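Local coordinates for protein DNA polymerase III subunit beta (Caulobacter crescentus, PDB 5WCE) that probably tethers DNA polymerases and other proteins to DNA by closing a ring-shaped head-to-tail homodimer around it, which makes synthesis processive, at residues 8-13 / 47-52; 225-230 / 236-241; 274-279 / 303-308. One frame throughout, in Å; residues are numbered along the deposited sequence.

Interaction 1 (8-13 / 47-52); sequences MKLTIE and DRLSFS
L49 of strand 48-54 reaches across to L10 and I12 of strand 9-13, and this apolar contact joins the five-stranded antiparallel sheet of 9-13, in the N-terminal domain, to the eight-stranded antiparallel sheet that 48-54 shares with the central domain. The I12 and L49 CA atoms, the nearest such pair, are 8.5 Å apart, too far for backbone pairing, and the join is made by side chains alone. All three side chains leave their backbones toward the other strand.

Along L49 the contact tightens from root to tip. Its CB stays 4.6 Å from L10 CD2, too far to count as touching. CG is placed anti to the backbone N (chi1 -177°), which carries the isobutyl fork out between the two partners. There the branches divide the work. CD1 meets one methyl, L10 CD2, at 3.9 Å, whereas CD2 bridges both partners. L49 crosses each of the two side chains at about a right angle, so methyl ends meet rather than whole chains lying alongside.

A44 and L96 also touch both L10 and L49, while L17 of helix 14-25 packs on I12 and F51, and all three touching residues are buried. At the far end of the fork, L49 CD2 lies 4.0 Å from L10 CD2 and 4.2 Å from I12 CD1.

Interaction 2 (225-230 / 236-241); sequences ETVDLQ and VRFEFG
D228 faces E239, and Q230 faces R237, as hydrogen-bonded pairs of the antiparallel hairpin made by strands 226-231 and 235-240; the axes of 226-230 and 236-240 approach to 4.7 Å with their directions 158° apart. Each pair is closed by two backbone bonds, the shortest being E239 N to D228 O and Q230 N to R237 O, both 2.8 Å. L229 and F238 form the non-hydrogen-bonded pair between them.

The side chains sort onto two faces. On that of L229 and F238, L229 CD1 lies over the phenyl face, 4.2 Å from its centroid, a CH-pi contact. The same methyl touches V236 CG2 at 3.6 Å. V227 CG2 lies against F240 CD1, the two side chains running side by side. Helix 210-220 covers both phenylalanines, through T212 and A216 on F238 and L219 and M220 on F240.

The other face is polar. R237, extended from CG to NE, runs beside Q230 and donates from NH1 to Q230 OE1 (3.1 Å), approaching nearly along the C=O axis while the amide and guanidinium planes stand 83° apart. The amide's other end, NE2, is held by S133 O. R237 NH1 also forms a salt bridge to E239 OE2, whose 2.4 Å length is too short to be taken literally. D228 OD2 lies 4.1 Å from E239 OE1, a close approach of like charges.

R135 NE makes a second salt bridge to E239 OE2. This arginine probably stabilises the negative charge of E239 and offsets its closeness to D228; R237 contributes too, although its exact distance is doubtful. Bonds at both ends of the Q230 amide fix its rotation.

Interaction 3 (274-279 / 303-308); sequences DLFAKA and ITLTVR
L305 of strand 302-308 turns its two methyls to two residues of helix 273-284, A279 and F276, and I303 adds a second methyl against F276. The axes of the short segments lie 10.7 Å apart and their directions differ by 25°, so the helix runs nearly along the strand, at a spacing bridged by side chains. The arrangement packs a helix against the sheet of the C-terminal domain, and all four touching residues are buried.

The apolar contacts come first. L305 CD1 meets the CB of A279 at 3.7 Å, and the small alanine lets the leucine branch come close to the helix backbone. L305 CD2 takes the other direction, to F276. With CG set anti to the carbonyl carbon (chi1 -61°), the fork spans one helical turn, F276 and A279 being three residues apart. F276 CE1 is 3.9 Å from L305 CD2 and 4.0 Å from I303 CD1, so two methyls gather at the same corner of the ring. The phenylalanine and isoleucine side chains cross at about a right angle.

Polar contacts stay within the helix. K278 NZ donates to D274 OD2 at 2.8 Å, using the syn lone pair of the carboxylate, as a salt bridge one turn apart on an exposed flank.

The strand belongs to a four-stranded antiparallel sheet of the C-terminal domain, between 293-299 and 314-320. V294 and L296 pack on L305, and V319 on A279. Helix 334-343 also packs on F276, through L337 and C341.

How the interactions relate
From the N terminus, interaction 1 comes first, closing a loop of 33 residues that includes helix 14-25 and strand 39-45. Interaction 2 closes a tight hairpin turn in the central domain, and interaction 3 a 23-residue loop in the C-terminal domain. The three follow in series; none nests within or crosses another. Interactions 1 and 2 share an eight-stranded sheet, where strand 58-65 pairs with 243-248 and so carries the N-terminal domain's strands on into the central domain; their centres are 23 Å apart. Interaction 3 lies on the opposite side of the chain's centre, about 57 Å from interaction 1 between centres, where it ties a helix to a separate sheet.

Interaction 1 (8-13 / 47-52)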
ATOM      1  N   MET A   8       2.155  37.269  16.184  1.00 34.97           N
ATOM      2  CA  MET A   8       3.235  36.470  15.484  1.00 33.22           C
ATOM      3  C   MET A   8       3.248  36.835  14.022  1.00 31.34           C
ATOM      4  O   MET A   8       2.192  36.885  13.390  1.00 31.45           O
ATOM      5  CB  MET A   8       3.074  34.943  15.649  1.00 32.96           C
ATOM      6  CG  MET A   8       4.315  34.130  15.243  1.00 34.42           C
ATOM      7  SD  MET A   8       4.029  32.351  15.067  1.00 36.24           S
ATOM      8  CE  MET A   8       3.250  32.336  13.539  1.00 34.72           C
ATOM      9  N   LYS A   9       4.447  37.090  13.494  1.00 30.08           N
ATOM     10  CA  LYS A   9       4.649  37.408  12.084  1.00 29.85           C
ATOM     11  C   LYS A   9       6.043  37.048  11.614  1.00 27.91           C
ATOM     12  O   LYS A   9       7.051  37.573  12.144  1.00 26.82           O
ATOM     13  CB  LYS A   9       4.406  38.906  11.811  1.00 31.73           C
ATOM     14  CG  LYS A   9       4.697  39.370  10.386  1.00 33.62           C
ATOM     15  CD  LYS A   9       3.983  40.689  10.087  1.00 36.63           C
ATOM     16  CE  LYS A   9       4.825  41.722   9.343  1.00 39.28           C
ATOM     17  NZ  LYS A   9       5.074  41.382   7.933  1.00 40.72           N
ATOM     18  N   LEU A  10       6.108  36.230  10.565  1.00 25.23           N
ATOM     19  CA  LEU A  10       7.392  35.721  10.081  1.00 24.46           C
ATOM     20  C   LEU A  10       7.351  35.277   8.663  1.00 24.61           C
ATOM     21  O   LEU A  10       6.272  35.006   8.119  1.00 24.35           O
ATOM     22  CB  LEU A  10       7.871  34.556  10.973  1.00 23.44           C
ATOM     23  CG  LEU A  10       7.004  33.281  10.930  1.00 22.92           C
ATOM     24  CD1 LEU A  10       7.467  32.327   9.839  1.00 22.75           C
ATOM     25  CD2 LEU A  10       6.950  32.550  12.252  1.00 23.02           C
ATOM     26  N   THR A  11       8.532  35.137   8.081  1.00 24.67           N
ATOM     27  CA  THR A  11       8.703  34.539   6.793  1.00 25.61           C
ATOM     28  C   THR A  11       9.700  33.391   6.946  1.00 25.86           C
ATOM     29  O   THR A  11      10.669  33.524   7.681  1.00 25.28           O
ATOM     30  CB  THR A  11       9.158  35.582   5.767  1.00 27.44           C
ATOM     31  OG1 THR A  11       8.110  36.581   5.667  1.00 27.87           O
ATOM     32  CG2 THR A  11       9.355  34.961   4.377  1.00 28.71           C
ATOM     33  N   ILE A  12       9.439  32.289   6.241  1.00 25.30           N
ATOM     34  CA  ILE A  12      10.261  31.093   6.289  1.00 24.94           C
ATOM     35  C   ILE A  12      10.279  30.415   4.932  1.00 26.26           C
ATOM     36  O   ILE A  12       9.261  30.406   4.205  1.00 24.85           O
ATOM     37  CB  ILE A  12       9.774  30.131   7.419  1.00 23.62           C
ATOM     38  CG1 ILE A  12      10.663  28.908   7.518  1.00 22.88           C
ATOM     39  CG2 ILE A  12       8.320  29.707   7.228  1.00 22.97           C
ATOM     40  CD1 ILE A  12      10.383  28.077   8.733  1.00 22.43           C
ATOM     41  N   GLU A  13      11.435  29.848   4.575  1.00 27.54           N
ATOM     42  CA  GLU A  13      11.542  29.122   3.313  1.00 29.40           C
ATOM     43  C   GLU A  13      10.706  27.856   3.362  1.00 27.01           C
ATOM     44  O   GLU A  13      10.695  27.144   4.358  1.00 25.65           O
ATOM     45  CB  GLU A  13      13.006  28.812   2.957  1.00 32.10           C
ATOM     46  CG  GLU A  13      13.746  30.110   2.620  1.00 35.50           C
ATOM     47  CD  GLU A  13      15.222  29.908   2.258  1.00 38.74           C
ATOM     48  OE1 GLU A  13      15.821  28.822   2.504  1.00 41.06           O
ATOM     49  OE2 GLU A  13      15.786  30.890   1.729  1.00 43.10           O
ATOM     50  N   ASP A  47      15.619  34.182  15.639  1.00 29.46           N
ATOM     51  CA  ASP A  47      15.813  33.770  14.260  1.00 29.58           C
ATOM     52  C   ASP A  47      15.268  32.365  14.008  1.00 27.56           C
ATOM     53  O   ASP A  47      15.581  31.755  13.001  1.00 26.00           O
ATOM     54  CB  ASP A  47      17.295  33.767  13.955  1.00 31.27           C
ATOM     55  CG  ASP A  47      17.890  35.182  14.049  1.00 33.94           C
ATOM     56  OD1 ASP A  47      17.366  36.111  13.426  1.00 35.04           O
ATOM     57  OD2 ASP A  47      18.840  35.384  14.810  1.00 38.22           O
ATOM     58  N   ARG A  48      14.481  31.873  14.955  1.00 27.62           N
ATOM     59  CA  ARG A  48      13.947  30.496  14.899  1.00 28.06           C
ATOM     60  C   ARG A  48      12.417  30.402  15.092  1.00 26.29           C
ATOM     61  O   ARG A  48      11.831  31.042  15.971  1.00 25.42           O
ATOM     62  CB  ARG A  48      14.651  29.645  15.944  1.00 29.96           C
ATOM     63  CG  ARG A  48      16.042  29.289  15.560  1.00 33.08           C
ATOM     64  CD  ARG A  48      16.124  28.200  14.510  0.60 33.73           C
ATOM     65  NE  ARG A  48      17.216  27.242  14.759  0.60 34.82           N
ATOM     66  CZ  ARG A  48      17.619  26.322  13.873  0.60 35.88           C
ATOM     67  NH1 ARG A  48      17.029  26.202  12.705  0.60 35.83           N
ATOM     68  NH2 ARG A  48      18.595  25.470  14.173  0.60 37.73           N
ATOM     69  N   LEU A  49      11.819  29.530  14.276  1.00 24.64           N
ATOM     70  CA  LEU A  49      10.488  29.034  14.498  1.00 23.51           C
ATOM     71  C   LEU A  49      10.632  27.626  15.098  1.00 22.96           C
ATOM     72  O   LEU A  49      11.254  26.754  14.473  1.00 21.70           O
ATOM     73  CB  LEU A  49       9.727  28.963  13.174  1.00 23.30           C
ATOM     74  CG  LEU A  49       8.260  28.520  13.215  1.00 22.26           C
ATOM     75  CD1 LEU A  49       7.476  29.293  14.244  1.00 22.26           C
ATOM     76  CD2 LEU A  49       7.639  28.653  11.847  1.00 22.67           C
ATOM     77  N   SER A  50      10.098  27.443  16.301  1.00 23.08           N
ATOM     78  CA  SER A  50      10.047  26.149  16.975  1.00 23.10           C
ATOM     79  C   SER A  50       8.701  25.499  16.743  1.00 21.77           C
ATOM     80  O   SER A  50       7.679  26.182  16.548  1.00 20.37           O
ATOM     81  CB  SER A  50      10.313  26.275  18.468  1.00 24.21           C
ATOM     82  OG  SER A  50      11.619  26.800  18.668  1.00 26.61           O
ATOM     83  N   PHE A  51       8.725  24.159  16.726  1.00 21.58           N
ATOM     84  CA  PHE A  51       7.573  23.340  16.316  1.00 21.07           C
ATOM     85  C   PHE A  51       7.485  22.267  17.357  1.00 22.05           C
ATOM     86  O   PHE A  51       8.560  21.708  17.714  1.00 23.70           O
ATOM     87  CB  PHE A  51       7.820  22.679  14.991  1.00 21.31           C
ATOM     88  CG  PHE A  51       7.976  23.617  13.823  1.00 21.02           C
ATOM     89  CD1 PHE A  51       9.218  24.208  13.549  1.00 22.15           C
ATOM     90  CD2 PHE A  51       6.952  23.807  12.961  1.00 20.92           C
ATOM     91  CE1 PHE A  51       9.391  25.024  12.424  1.00 22.48           C
ATOM     92  CE2 PHE A  51       7.107  24.613  11.834  1.00 21.63           C
ATOM     93  CZ  PHE A  51       8.323  25.232  11.584  1.00 22.19           C
ATOM     94  N   SER A  52       6.307  22.031  17.917  1.00 21.58           N
ATOM     95  CA  SER A  52       6.102  20.945  18.886  1.00 21.05           C
ATOM     96  C   SER A  52       4.789  20.220  18.570  1.00 20.41           C
ATOM     97  O   SER A  52       3.773  20.847  18.214  1.00 19.73           O
ATOM     98  CB  SER A  52       6.145  21.549  20.297  1.00 23.48           C
ATOM     99  OG  SER A  52       5.743  20.597  21.221  1.00 30.64           O
TER

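Interaction 2 (225-230 / 236-241)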
ATOM      1  N   GLU A 225      26.023  11.823  12.874  1.00 41.04           N
ATOM      2  CA  GLU A 225      26.860  10.668  13.278  1.00 43.58           C
ATOM      3  C   GLU A 225      26.419  10.041  14.601  1.00 40.89           C
ATOM      4  O   GLU A 225      26.578   8.822  14.821  1.00 37.10           O
ATOM      5  CB  GLU A 225      28.349  11.075  13.417  1.00 47.64           C
ATOM      6  CG  GLU A 225      29.087  11.394  12.107  1.00 51.97           C
ATOM      7  CD  GLU A 225      29.308  10.164  11.222  1.00 54.48           C
ATOM      8  OE1 GLU A 225      30.374   9.496  11.333  1.00 58.84           O
ATOM      9  OE2 GLU A 225      28.402   9.859  10.416  1.00 55.81           O
ATOM     10  N   THR A 226      25.927  10.894  15.511  1.00 37.64           N
ATOM     11  CA  THR A 226      25.466  10.445  16.803  1.00 35.26           C
ATOM     12  C   THR A 226      24.088  11.007  17.114  1.00 33.05           C
ATOM     13  O   THR A 226      23.628  11.974  16.513  1.00 31.57           O
ATOM     14  CB  THR A 226      26.442  10.781  17.949  1.00 37.30           C
ATOM     15  OG1 THR A 226      26.561  12.175  18.088  1.00 36.09           O
ATOM     16  CG2 THR A 226      27.832  10.220  17.703  1.00 38.97           C
ATOM     17  N   VAL A 227      23.408  10.300  18.010  1.00 30.40           N
ATOM     18  CA  VAL A 227      22.129  10.710  18.610  1.00 29.68           C
ATOM     19  C   VAL A 227      22.436  10.828  20.111  1.00 29.60           C
ATOM     20  O   VAL A 227      23.091   9.929  20.705  1.00 29.02           O
ATOM     21  CB  VAL A 227      21.039   9.661  18.369  1.00 28.83           C
ATOM     22  CG1 VAL A 227      19.766   9.928  19.176  1.00 28.55           C
ATOM     23  CG2 VAL A 227      20.745   9.574  16.894  1.00 29.22           C
ATOM     24  N   ASP A 228      22.004  11.942  20.705  1.00 28.65           N
ATOM     25  CA  ASP A 228      22.064  12.100  22.135  1.00 28.86           C
ATOM     26  C   ASP A 228      20.863  11.419  22.868  1.00 28.41           C
ATOM     27  O   ASP A 228      19.686  11.619  22.503  1.00 26.70           O
ATOM     28  CB  ASP A 228      22.204  13.590  22.497  1.00 30.25           C
ATOM     29  CG  ASP A 228      23.635  14.102  22.332  1.00 31.81           C
ATOM     30  OD1 ASP A 228      24.544  13.324  21.976  1.00 34.08           O
ATOM     31  OD2 ASP A 228      23.897  15.256  22.618  1.00 32.26           O
ATOM     32  N   LEU A 229      21.177  10.618  23.898  1.00 27.49           N
ATOM     33  CA  LEU A 229      20.191   9.913  24.664  1.00 27.15           C
ATOM     34  C   LEU A 229      20.239  10.418  26.104  1.00 28.57           C
ATOM     35  O   LEU A 229      21.329  10.619  26.716  1.00 29.90           O
ATOM     36  CB  LEU A 229      20.452   8.403  24.600  1.00 27.88           C
ATOM     37  CG  LEU A 229      19.559   7.479  25.410  1.00 28.26           C
ATOM     38  CD1 LEU A 229      18.137   7.469  24.882  1.00 27.22           C
ATOM     39  CD2 LEU A 229      20.112   6.068  25.313  1.00 29.33           C
ATOM     40  N   GLN A 230      19.054  10.642  26.666  1.00 27.10           N
ATOM     41  CA  GLN A 230      18.910  10.924  28.069  1.00 27.93           C
ATOM     42  C   GLN A 230      17.870  10.002  28.640  1.00 27.83           C
ATOM     43  O   GLN A 230      16.883   9.654  27.973  1.00 24.70           O
ATOM     44  CB  GLN A 230      18.548  12.386  28.332  1.00 27.86           C
ATOM     45  CG  GLN A 230      19.593  13.367  27.868  1.00 28.52           C
ATOM     46  CD  GLN A 230      19.064  14.789  27.854  1.00 29.18           C
ATOM     47  OE1 GLN A 230      18.361  15.193  26.927  1.00 28.61           O
ATOM     48  NE2 GLN A 230      19.399  15.538  28.872  1.00 29.78           N
ATOM     49  N   VAL A 236      12.520   9.243  28.639  1.00 25.68           N
ATOM     50  CA  VAL A 236      13.624   9.071  27.733  1.00 25.74           C
ATOM     51  C   VAL A 236      13.576  10.236  26.736  1.00 25.06           C
ATOM     52  O   VAL A 236      12.490  10.721  26.390  1.00 23.43           O
ATOM     53  CB  VAL A 236      13.599   7.664  27.091  1.00 25.93           C
ATOM     54  CG1 VAL A 236      12.394   7.428  26.243  1.00 24.94           C
ATOM     55  CG2 VAL A 236      14.795   7.445  26.214  1.00 27.70           C
ATOM     56  N   ARG A 237      14.742  10.728  26.345  1.00 25.35           N
ATOM     57  CA  ARG A 237      14.856  11.805  25.357  1.00 25.26           C
ATOM     58  C   ARG A 237      15.939  11.473  24.340  1.00 25.37           C
ATOM     59  O   ARG A 237      17.072  11.115  24.691  1.00 24.80           O
ATOM     60  CB  ARG A 237      15.126  13.132  26.028  1.00 26.83           C
ATOM     61  CG  ARG A 237      15.094  14.360  25.111  1.00 27.44           C
ATOM     62  CD  ARG A 237      15.052  15.614  25.945  1.00 29.90           C
ATOM     63  NE  ARG A 237      14.982  16.790  25.111  1.00 31.21           N
ATOM     64  CZ  ARG A 237      16.000  17.367  24.496  1.00 34.69           C
ATOM     65  NH1 ARG A 237      17.250  16.919  24.671  1.00 37.87           N
ATOM     66  NH2 ARG A 237      15.778  18.478  23.775  1.00 35.72           N
ATOM     67  N   PHE A 238      15.579  11.589  23.071  1.00 24.55           N
ATOM     68  CA  PHE A 238      16.497  11.417  21.966  1.00 25.44           C
ATOM     69  C   PHE A 238      16.636  12.800  21.340  1.00 27.57           C
ATOM     70  O   PHE A 238      15.625  13.421  20.968  1.00 26.90           O
ATOM     71  CB  PHE A 238      15.943  10.492  20.931  1.00 24.46           C
ATOM     72  CG  PHE A 238      15.609   9.124  21.412  1.00 25.11           C
ATOM     73  CD1 PHE A 238      16.532   8.086  21.262  1.00 25.71           C
ATOM     74  CD2 PHE A 238      14.319   8.821  21.893  1.00 24.85           C
ATOM     75  CE1 PHE A 238      16.226   6.810  21.674  1.00 25.69           C
ATOM     76  CE2 PHE A 238      14.020   7.536  22.297  1.00 24.98           C
ATOM     77  CZ  PHE A 238      14.978   6.532  22.177  1.00 25.49           C
ATOM     78  N   GLU A 239      17.860  13.262  21.191  1.00 29.93           N
ATOM     79  CA  GLU A 239      18.142  14.488  20.427  1.00 33.73           C
ATOM     80  C   GLU A 239      18.889  14.185  19.105  1.00 34.85           C
ATOM     81  O   GLU A 239      19.961  13.522  19.116  1.00 36.26           O
ATOM     82  CB  GLU A 239      19.008  15.377  21.281  1.00 36.58           C
ATOM     83  CG  GLU A 239      18.525  16.776  21.505  1.00 41.79           C
ATOM     84  CD  GLU A 239      19.518  17.524  22.336  1.00 45.34           C
ATOM     85  OE1 GLU A 239      20.672  17.745  21.873  1.00 50.93           O
ATOM     86  OE2 GLU A 239      19.190  17.820  23.495  1.00 49.45           O
ATOM     87  N   PHE A 240      18.347  14.730  17.997  1.00 33.77           N
ATOM     88  CA  PHE A 240      18.849  14.516  16.626  1.00 32.97           C
ATOM     89  C   PHE A 240      19.113  15.900  16.028  1.00 35.84           C
ATOM     90  O   PHE A 240      18.285  16.392  15.192  1.00 42.74           O
ATOM     91  CB  PHE A 240      17.776  13.874  15.756  1.00 30.20           C
ATOM     92  CG  PHE A 240      16.987  12.750  16.403  1.00 29.52           C
ATOM     93  CD1 PHE A 240      17.394  11.407  16.206  1.00 28.98           C
ATOM     94  CD2 PHE A 240      15.811  12.992  17.091  1.00 26.61           C
ATOM     95  CE1 PHE A 240      16.663  10.374  16.722  1.00 27.73           C
ATOM     96  CE2 PHE A 240      15.086  11.958  17.638  1.00 27.17           C
ATOM     97  CZ  PHE A 240      15.524  10.641  17.466  1.00 27.82           C
ATOM     98  N   GLY A 241      20.135  16.585  16.503  1.00 33.63           N
ATOM     99  CA  GLY A 241      20.389  17.980  16.113  1.00 34.61           C
ATOM    100  C   GLY A 241      19.267  18.942  16.494  1.00 33.07           C
ATOM    101  O   GLY A 241      18.985  19.126  17.656  1.00 33.09           O
TER
HETATM  102  O   HOH W   1      22.589  14.967  17.970  1.00 50.56           O
HETATM  103  O   HOH W   2      19.011  13.666  24.475  1.00 35.72           O

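Interaction 3 (274-279 / 303-308)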
ATOM      1  N   ASP A 274      19.351 -18.793   4.059  1.00 28.35           N
ATOM      2  CA  ASP A 274      18.532 -18.400   2.902  1.00 30.08           C
ATOM      3  C   ASP A 274      17.747 -19.600   2.355  1.00 27.90           C
ATOM      4  O   ASP A 274      16.559 -19.479   2.134  1.00 27.05           O
ATOM      5  CB  ASP A 274      19.371 -17.784   1.792  1.00 33.70           C
ATOM      6  CG  ASP A 274      18.485 -17.226   0.647  1.00 36.95           C
ATOM      7  OD1 ASP A 274      17.584 -16.401   0.910  1.00 40.90           O
ATOM      8  OD2 ASP A 274      18.654 -17.662  -0.483  1.00 40.59           O
ATOM      9  N   LEU A 275      18.387 -20.741   2.169  1.00 27.80           N
ATOM     10  CA  LEU A 275      17.688 -21.908   1.637  1.00 28.47           C
ATOM     11  C   LEU A 275      16.575 -22.333   2.616  1.00 26.16           C
ATOM     12  O   LEU A 275      15.447 -22.606   2.223  1.00 25.20           O
ATOM     13  CB  LEU A 275      18.626 -23.054   1.338  1.00 30.88           C
ATOM     14  CG  LEU A 275      17.906 -24.372   1.002  1.00 34.72           C
ATOM     15  CD1 LEU A 275      16.973 -24.227  -0.224  1.00 36.21           C
ATOM     16  CD2 LEU A 275      18.901 -25.502   0.855  1.00 36.74           C
ATOM     17  N   PHE A 276      16.877 -22.315   3.904  1.00 24.24           N
ATOM     18  CA  PHE A 276      15.905 -22.755   4.904  1.00 23.18           C
ATOM     19  C   PHE A 276      14.702 -21.823   4.947  1.00 23.03           C
ATOM     20  O   PHE A 276      13.580 -22.278   4.949  1.00 21.26           O
ATOM     21  CB  PHE A 276      16.576 -22.882   6.294  1.00 22.82           C
ATOM     22  CG  PHE A 276      15.644 -23.314   7.381  1.00 21.60           C
ATOM     23  CD1 PHE A 276      15.246 -24.627   7.480  1.00 22.25           C
ATOM     24  CD2 PHE A 276      15.229 -22.418   8.348  1.00 21.42           C
ATOM     25  CE1 PHE A 276      14.413 -25.035   8.516  1.00 20.94           C
ATOM     26  CE2 PHE A 276      14.446 -22.830   9.405  1.00 20.62           C
ATOM     27  CZ  PHE A 276      14.001 -24.144   9.459  1.00 21.09           C
ATOM     28  N   ALA A 277      14.956 -20.518   4.976  1.00 22.74           N
ATOM     29  CA  ALA A 277      13.910 -19.540   4.980  1.00 23.13           C
ATOM     30  C   ALA A 277      12.986 -19.695   3.737  1.00 24.22           C
ATOM     31  O   ALA A 277      11.768 -19.633   3.855  1.00 22.99           O
ATOM     32  CB  ALA A 277      14.500 -18.136   5.033  1.00 22.55           C
ATOM     33  N   LYS A 278      13.585 -19.932   2.568  1.00 25.63           N
ATOM     34  CA  LYS A 278      12.794 -20.129   1.349  1.00 26.39           C
ATOM     35  C   LYS A 278      11.923 -21.340   1.446  1.00 24.69           C
ATOM     36  O   LYS A 278      10.768 -21.297   1.007  1.00 24.08           O
ATOM     37  CB  LYS A 278      13.672 -20.171   0.090  1.00 28.80           C
ATOM     38  CG  LYS A 278      14.077 -18.768  -0.309  1.00 31.67           C
ATOM     39  CD  LYS A 278      15.137 -18.802  -1.383  1.00 35.57           C
ATOM     40  CE  LYS A 278      15.518 -17.384  -1.764  1.00 38.00           C
ATOM     41  NZ  LYS A 278      16.755 -17.527  -2.569  1.00 40.42           N
ATOM     42  N   ALA A 279      12.451 -22.397   2.062  1.00 23.59           N
ATOM     43  CA  ALA A 279      11.692 -23.622   2.263  1.00 22.73           C
ATOM     44  C   ALA A 279      10.565 -23.414   3.244  1.00 21.84           C
ATOM     45  O   ALA A 279       9.460 -23.829   2.957  1.00 22.10           O
ATOM     46  CB  ALA A 279      12.578 -24.773   2.694  1.00 22.65           C
ATOM     47  N   ILE A 303      16.294 -31.570   8.070  1.00 19.87           N
ATOM     48  CA  ILE A 303      15.025 -31.152   8.647  1.00 18.62           C
ATOM     49  C   ILE A 303      13.974 -31.380   7.600  1.00 18.52           C
ATOM     50  O   ILE A 303      14.114 -30.888   6.463  1.00 19.11           O
ATOM     51  CB  ILE A 303      15.025 -29.682   9.066  1.00 17.80           C
ATOM     52  CG1 ILE A 303      16.070 -29.443  10.125  1.00 18.29           C
ATOM     53  CG2 ILE A 303      13.630 -29.288   9.594  1.00 18.05           C
ATOM     54  CD1 ILE A 303      16.154 -28.029  10.602  1.00 18.69           C
ATOM     55  N   THR A 304      12.926 -32.109   7.962  1.00 17.78           N
ATOM     56  CA  THR A 304      11.749 -32.226   7.090  1.00 18.95           C
ATOM     57  C   THR A 304      10.699 -31.241   7.633  1.00 18.59           C
ATOM     58  O   THR A 304      10.307 -31.345   8.795  1.00 17.79           O
ATOM     59  CB  THR A 304      11.259 -33.683   7.079  1.00 19.32           C
ATOM     60  OG1 THR A 304      12.295 -34.460   6.496  1.00 19.56           O
ATOM     61  CG2 THR A 304      10.016 -33.868   6.216  1.00 20.71           C
ATOM     62  N   LEU A 305      10.300 -30.292   6.819  1.00 19.45           N
ATOM     63  CA  LEU A 305       9.312 -29.304   7.182  1.00 20.92           C
ATOM     64  C   LEU A 305       7.939 -29.737   6.736  1.00 23.15           C
ATOM     65  O   LEU A 305       7.764 -30.098   5.564  1.00 23.10           O
ATOM     66  CB  LEU A 305       9.644 -27.941   6.526  1.00 22.01           C
ATOM     67  CG  LEU A 305      10.974 -27.307   6.920  1.00 22.78           C
ATOM     68  CD1 LEU A 305      11.285 -26.179   5.906  1.00 23.76           C
ATOM     69  CD2 LEU A 305      10.899 -26.827   8.370  1.00 22.71           C
ATOM     70  N   THR A 306       6.947 -29.659   7.634  1.00 23.61           N
ATOM     71  CA  THR A 306       5.537 -29.896   7.259  1.00 25.07           C
ATOM     72  C   THR A 306       4.616 -28.756   7.724  1.00 26.12           C
ATOM     73  O   THR A 306       4.705 -28.325   8.867  1.00 24.50           O
ATOM     74  CB  THR A 306       5.045 -31.229   7.811  1.00 25.90           C
ATOM     75  OG1 THR A 306       5.885 -32.262   7.347  1.00 25.77           O
ATOM     76  CG2 THR A 306       3.633 -31.512   7.381  1.00 28.09           C
ATOM     77  N   VAL A 307       3.743 -28.269   6.830  1.00 26.97           N
ATOM     78  CA  VAL A 307       2.652 -27.339   7.159  1.00 28.08           C
ATOM     79  C   VAL A 307       1.355 -27.964   6.654  1.00 30.57           C
ATOM     80  O   VAL A 307       1.356 -28.672   5.630  1.00 30.48           O
ATOM     81  CB  VAL A 307       2.840 -25.943   6.530  1.00 28.26           C
ATOM     82  CG1 VAL A 307       1.660 -24.958   6.789  1.00 29.10           C
ATOM     83  CG2 VAL A 307       4.068 -25.275   7.063  1.00 27.50           C
ATOM     84  N   ARG A 308       0.282 -27.798   7.430  1.00 33.04           N
ATOM     85  CA  ARG A 308      -1.065 -28.195   7.075  1.00 36.68           C
ATOM     86  C   ARG A 308      -1.979 -26.990   7.294  1.00 38.55           C
ATOM     87  O   ARG A 308      -1.734 -26.172   8.167  1.00 37.85           O
ATOM     88  CB  ARG A 308      -1.557 -29.379   7.889  1.00 39.63           C
ATOM     89  CG  ARG A 308      -0.689 -30.630   7.694  1.00 40.69           C
ATOM     90  CD  ARG A 308      -1.307 -31.908   8.255  1.00 43.48           C
ATOM     91  NE  ARG A 308      -1.785 -32.853   7.230  0.50 44.31           N
ATOM     92  CZ  ARG A 308      -2.925 -32.748   6.531  0.50 45.50           C
ATOM     93  NH1 ARG A 308      -3.769 -31.729   6.676  0.50 46.81           N
ATOM     94  NH2 ARG A 308      -3.224 -33.684   5.655  0.50 45.58           N
TER